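Local coordinates for ferric-siderophore receptor protein (Streptomyces coelicolor, PDB 2X4L) that probably binds ferric siderophores outside the cell membrane and delivers them for uptake, as a solute-binding receptor of the periplasmic binding protein type, at residues 237-242 with 246-251; 231-236 with 256-261. One frame throughout, in Å; residues are numbered along the deposited sequence.

Interaction 1 of 2, residues 237-242 with 246-251; sequences EDAKKA and WFESLS
Ala239 and Lys240 rest against the start of strand 247-251 without one hydrogen bond passing between the two segments, a case of a turn shaped by its own bonds and then packed on a strand. The preparation begins at Glu237, whose carbonyl accepts the backbone N-H of Lys240, while its carboxylate reaches back to the same residue: Lys240 NZ lies 2.9 Å from Glu237 OE2, approaching from above the carboxylate plane, 43° out of it. A type I beta turn then runs from Asp238 to Lys241, and a second salt bridge spans its ends, with Lys241 NZ 2.8 Å from Asp238 OD1 on the syn side. Ala239 directs its methyl at the strand, where CB sits 3.6 Å from Glu248 CD, against the end of a fully extended side chain. With CG anti to the backbone N (chi1 178°), that glutamate runs past Ala239, its CG 3.6 Å from Ala239 O. Beyond this methyl the carboxylate is gripped by Lys257 in a salt bridge and probably by the hydroxyl of Tyr258. Lys240 comes next. Its CA makes a CH-O contact of 3.4 Å with Phe247 O, and its methylenes travel alongside the peptides of Phe247 and Trp246, CD reaching 3.9 Å from Trp246 O. The bend at chi3 (-65°) accompanies the return of its ammonium group to Glu237, so its aliphatic part does the packing while that carboxylate answers its charge. Thr243 OG1 lies within hydrogen-bonding distance of Lys240 O and Phe247 O, sharing its one proton and tying 237-242 to 246-251. This is a compact turn leading into strand 247-251, which pairs antiparallel with strand 210-214 at the margin of the mixed sheet, in one of the two lobes expected of a periplasmic binding protein.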
# COMPACT_ATOMS: atom_id res chain seq x y z
N GLU A 237 12.29 -5.57 18.56
CA GLU A 237 11.21 -6.53 18.49
C GLU A 237 10.41 -6.44 19.80
O GLU A 237 9.16 -6.61 19.79
CB GLU A 237 11.77 -7.96 18.20
CG GLU A 237 12.24 -8.13 16.66
CD GLU A 237 11.13 -7.81 15.61
OE1 GLU A 237 9.88 -8.17 15.91
OE2 GLU A 237 11.62 -7.15 14.57
N ASP A 238 11.04 -6.20 20.94
CA ASP A 238 10.30 -6.10 22.20
C ASP A 238 9.33 -4.96 22.13
O ASP A 238 8.20 -5.14 22.52
CB ASP A 238 11.28 -6.03 23.41
CG ASP A 238 10.60 -6.32 24.68
OD1 ASP A 238 10.02 -7.36 24.76
OD2 ASP A 238 10.68 -5.45 25.59
N ALA A 239 9.78 -3.83 21.54
CA ALA A 239 8.92 -2.62 21.46
C ALA A 239 7.76 -2.83 20.47
O ALA A 239 6.73 -2.15 20.63
CB ALA A 239 9.76 -1.46 20.96
N LYS A 240 7.82 -3.79 19.57
CA LYS A 240 6.75 -4.03 18.64
C LYS A 240 5.86 -5.21 18.97
O LYS A 240 4.99 -5.54 18.19
CB LYS A 240 7.31 -4.30 17.27
CG LYS A 240 8.19 -3.14 16.76
CD LYS A 240 8.70 -3.42 15.34
CE LYS A 240 9.63 -4.59 15.27
NZ LYS A 240 10.29 -4.72 13.90
N LYS A 241 6.09 -5.86 20.10
CA LYS A 241 5.41 -7.17 20.31
C LYS A 241 3.93 -7.02 20.51
O LYS A 241 3.17 -7.97 20.31
CB LYS A 241 6.06 -7.95 21.51
CG LYS A 241 5.82 -7.28 22.89
CD LYS A 241 6.76 -7.87 23.93
CE LYS A 241 6.78 -7.01 25.25
NZ LYS A 241 7.68 -7.59 26.29
N ALA A 242 3.46 -5.82 20.95
CA ALA A 242 2.01 -5.70 21.09
C ALA A 242 1.20 -5.74 19.75
O ALA A 242 -0.07 -5.85 19.73
CB ALA A 242 1.65 -4.39 21.87
N TRP A 246 4.77 -5.68 14.02
CA TRP A 246 4.57 -4.64 12.97
C TRP A 246 5.09 -3.27 13.40
O TRP A 246 5.95 -2.72 12.72
CB TRP A 246 3.10 -4.52 12.59
CG TRP A 246 2.61 -5.62 11.68
CD1 TRP A 246 1.95 -6.77 12.04
CD2 TRP A 246 2.64 -5.62 10.24
NE1 TRP A 246 1.63 -7.53 10.92
CE2 TRP A 246 2.04 -6.84 9.80
CE3 TRP A 246 3.16 -4.77 9.25
CZ2 TRP A 246 1.92 -7.18 8.44
CZ3 TRP A 246 3.03 -5.15 7.92
CH2 TRP A 246 2.45 -6.31 7.55
N PHE A 247 4.63 -2.76 14.52
CA PHE A 247 5.00 -1.39 14.90
C PHE A 247 4.96 -1.20 16.40
O PHE A 247 4.37 -2.05 17.16
CB PHE A 247 4.11 -0.31 14.18
CG PHE A 247 2.66 -0.50 14.35
CD1 PHE A 247 2.03 -0.01 15.53
CD2 PHE A 247 1.91 -1.12 13.40
CE1 PHE A 247 0.67 -0.20 15.74
CE2 PHE A 247 0.51 -1.36 13.62
CZ PHE A 247 -0.11 -0.85 14.77
N GLU A 248 5.60 -0.10 16.80
CA GLU A 248 5.62 0.33 18.22
C GLU A 248 4.65 1.49 18.36
O GLU A 248 4.58 2.39 17.48
CB GLU A 248 7.00 0.84 18.55
CG GLU A 248 7.15 1.38 20.01
CD GLU A 248 8.52 1.84 20.28
OE1 GLU A 248 9.33 2.03 19.36
OE2 GLU A 248 8.75 2.11 21.48
N SER A 249 3.85 1.49 19.43
CA SER A 249 2.92 2.62 19.72
C SER A 249 3.58 3.56 20.68
O SER A 249 4.02 3.14 21.78
CB SER A 249 1.62 2.10 20.31
OG SER A 249 1.03 1.19 19.42
N LEU A 250 3.58 4.82 20.35
CA LEU A 250 4.13 5.82 21.25
C LEU A 250 3.07 6.87 21.58
O LEU A 250 2.29 7.33 20.73
CB LEU A 250 5.27 6.54 20.58
CG LEU A 250 6.53 5.71 20.30
CD1 LEU A 250 7.43 6.69 19.50
CD2 LEU A 250 7.16 5.26 21.60
N SER A 251 3.11 7.37 22.82
CA SER A 251 2.25 8.53 23.15
C SER A 251 2.74 9.75 22.41
O SER A 251 3.92 9.82 22.06
CB SER A 251 2.30 8.83 24.67
OG SER A 251 1.74 7.74 25.36

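Interaction 2 of 2, residues 231-236 with 256-261; sequences NFVEPS and DKYPAD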
# COMPACT_ATOMS: atom_id res chain seq x y z
N ASN A 231 18.76 3.47 5.54
CA ASN A 231 19.04 3.36 6.99
C ASN A 231 17.75 3.73 7.71
O ASN A 231 17.39 4.92 7.82
CB ASN A 231 20.16 4.37 7.30
CG ASN A 231 20.56 4.39 8.74
OD1 ASN A 231 19.92 3.74 9.57
ND2 ASN A 231 21.54 5.27 9.08
N PHE A 232 17.04 2.73 8.17
CA PHE A 232 15.82 2.96 8.97
C PHE A 232 16.04 2.92 10.43
O PHE A 232 16.83 2.08 10.97
CB PHE A 232 14.73 1.92 8.66
CG PHE A 232 14.02 2.20 7.35
CD1 PHE A 232 14.51 1.64 6.21
CD2 PHE A 232 12.93 3.05 7.29
CE1 PHE A 232 13.86 1.91 4.98
CE2 PHE A 232 12.27 3.34 6.08
CZ PHE A 232 12.79 2.79 4.93
N VAL A 233 15.28 3.78 11.13
CA VAL A 233 15.02 3.59 12.57
C VAL A 233 14.25 2.28 12.73
O VAL A 233 13.26 2.03 12.02
CB VAL A 233 14.14 4.74 13.12
CG1 VAL A 233 13.70 4.44 14.57
CG2 VAL A 233 14.94 5.98 13.07
N GLU A 234 14.72 1.43 13.64
CA GLU A 234 14.11 0.14 13.83
C GLU A 234 13.83 -0.00 15.31
O GLU A 234 14.73 -0.37 16.12
CB GLU A 234 15.14 -0.96 13.45
CG GLU A 234 15.50 -1.07 11.98
CD GLU A 234 14.46 -1.76 11.09
OE1 GLU A 234 13.34 -1.97 11.56
OE2 GLU A 234 14.81 -1.99 9.91
N PRO A 235 12.57 0.14 15.68
CA PRO A 235 12.18 -0.23 17.06
C PRO A 235 12.55 -1.69 17.32
O PRO A 235 12.51 -2.51 16.44
CB PRO A 235 10.63 -0.08 17.05
CG PRO A 235 10.38 0.98 15.95
CD PRO A 235 11.42 0.61 14.88
N SER A 236 12.87 -1.97 18.61
CA SER A 236 13.23 -3.34 18.96
C SER A 236 12.03 -4.28 18.72
O SER A 236 10.87 -3.84 18.76
CB SER A 236 13.66 -3.39 20.39
OG SER A 236 12.59 -3.19 21.28
N ASP A 256 9.53 11.98 20.16
CA ASP A 256 10.97 12.20 20.01
C ASP A 256 11.87 11.05 20.50
O ASP A 256 13.08 11.19 20.60
CB ASP A 256 11.36 13.51 20.72
CG ASP A 256 10.91 13.53 22.21
OD1 ASP A 256 10.22 12.65 22.77
OD2 ASP A 256 11.19 14.57 22.90
N LYS A 257 11.30 9.86 20.68
CA LYS A 257 12.09 8.74 21.16
C LYS A 257 13.33 8.45 20.36
O LYS A 257 14.39 8.11 20.95
CB LYS A 257 11.20 7.49 21.33
CG LYS A 257 11.91 6.27 21.82
CD LYS A 257 11.03 5.07 22.14
CE LYS A 257 11.91 3.93 22.57
NZ LYS A 257 11.15 2.72 22.98
N TYR A 258 13.15 8.43 19.02
CA TYR A 258 14.21 8.05 18.10
C TYR A 258 14.66 9.27 17.28
O TYR A 258 13.86 9.93 16.62
CB TYR A 258 13.72 6.98 17.07
CG TYR A 258 13.18 5.78 17.76
CD1 TYR A 258 14.02 4.88 18.35
CD2 TYR A 258 11.83 5.55 17.77
CE1 TYR A 258 13.53 3.75 19.00
CE2 TYR A 258 11.31 4.46 18.39
CZ TYR A 258 12.20 3.55 19.04
OH TYR A 258 11.73 2.40 19.66
N PRO A 259 15.95 9.50 17.24
CA PRO A 259 16.42 10.62 16.38
C PRO A 259 16.21 10.17 14.89
O PRO A 259 16.56 9.04 14.51
CB PRO A 259 17.89 10.68 16.73
CG PRO A 259 17.87 10.22 18.22
CD PRO A 259 17.00 9.06 18.19
N ALA A 260 15.62 11.07 14.10
CA ALA A 260 15.37 10.77 12.71
C ALA A 260 15.70 12.00 11.87
O ALA A 260 15.55 13.16 12.34
CB ALA A 260 13.92 10.38 12.54
N ASP A 261 16.19 11.79 10.65
CA ASP A 261 16.50 12.83 9.74
C ASP A 261 15.39 13.04 8.69
O ASP A 261 15.09 14.16 8.27
CB ASP A 261 17.83 12.54 9.04
CG ASP A 261 18.90 12.32 10.04
OD1 ASP A 261 19.08 13.17 10.94
OD2 ASP A 261 19.49 11.22 10.15
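Val233 and Tyr258 face each other across two irregular backbones whose CA atoms come no closer than 7.2 Å, so the gap is bridged by side chains and not by backbone hydrogen bonds. The valine lays one methyl over the phenol: CG1, anti to the backbone N (chi1 172°), stands 4.0 Å from the centroid of the Tyr258 ring and 30° off its normal, a CH-pi contact. The methyl is displaced toward the root of the ring, and its nearest atom there is Tyr258 CG, 3.5 Å from Val233 CG1. The other branch turns to the backbone, with Val233 CG2 3.7 Å from Pro259 O. On the opposite face of the same ring lies the aliphatic chain of Lys257, whose CG is 3.8 Å above the plane over its centre, so the aromatic is sandwiched between two aliphatic groups. In the mixed sheet both segments adjoin strand 200-206: Val233 continues from strand 231-232 and bonds to the backbone of Val201, whereas Ala260 and Asp261 lead into strand 262-266, the other parallel neighbour of that strand. Farther along, the side chains of Pro235 and Tyr258 cross at about a right angle, Pro235 CA lies 3.7 Å from Tyr258 OH, and the hydroxyl probably hydrogen-bonds to Glu248. Were Tyr258 an alanine, Val233 and the Lys257 chain would probably be left with a gap between them, and Glu248 would lose its likely hydroxyl partner. Pro259 extends the edge of the contact toward Arg200, whose guanidinium pairs through NE with Asp261.

The chain enters interaction 2 at strand 231-232, the start of 231-236, and runs straight into 237-242, the first half of interaction 1. Three residues later it returns as 246-251, closing the short inner loop, then continues to 256-261, which closes the longer one. Interaction 1 is thus nested inside interaction 2. Their centres lie 13 Å apart, and Glu248, a residue of interaction 1, joins them by reaching both halves of interaction 2: Pro235 in 231-236, and 256-261 through its carboxylate. Together they tie the connections between strands 231-232, 247-251 and 262-266, all of the same mixed sheet.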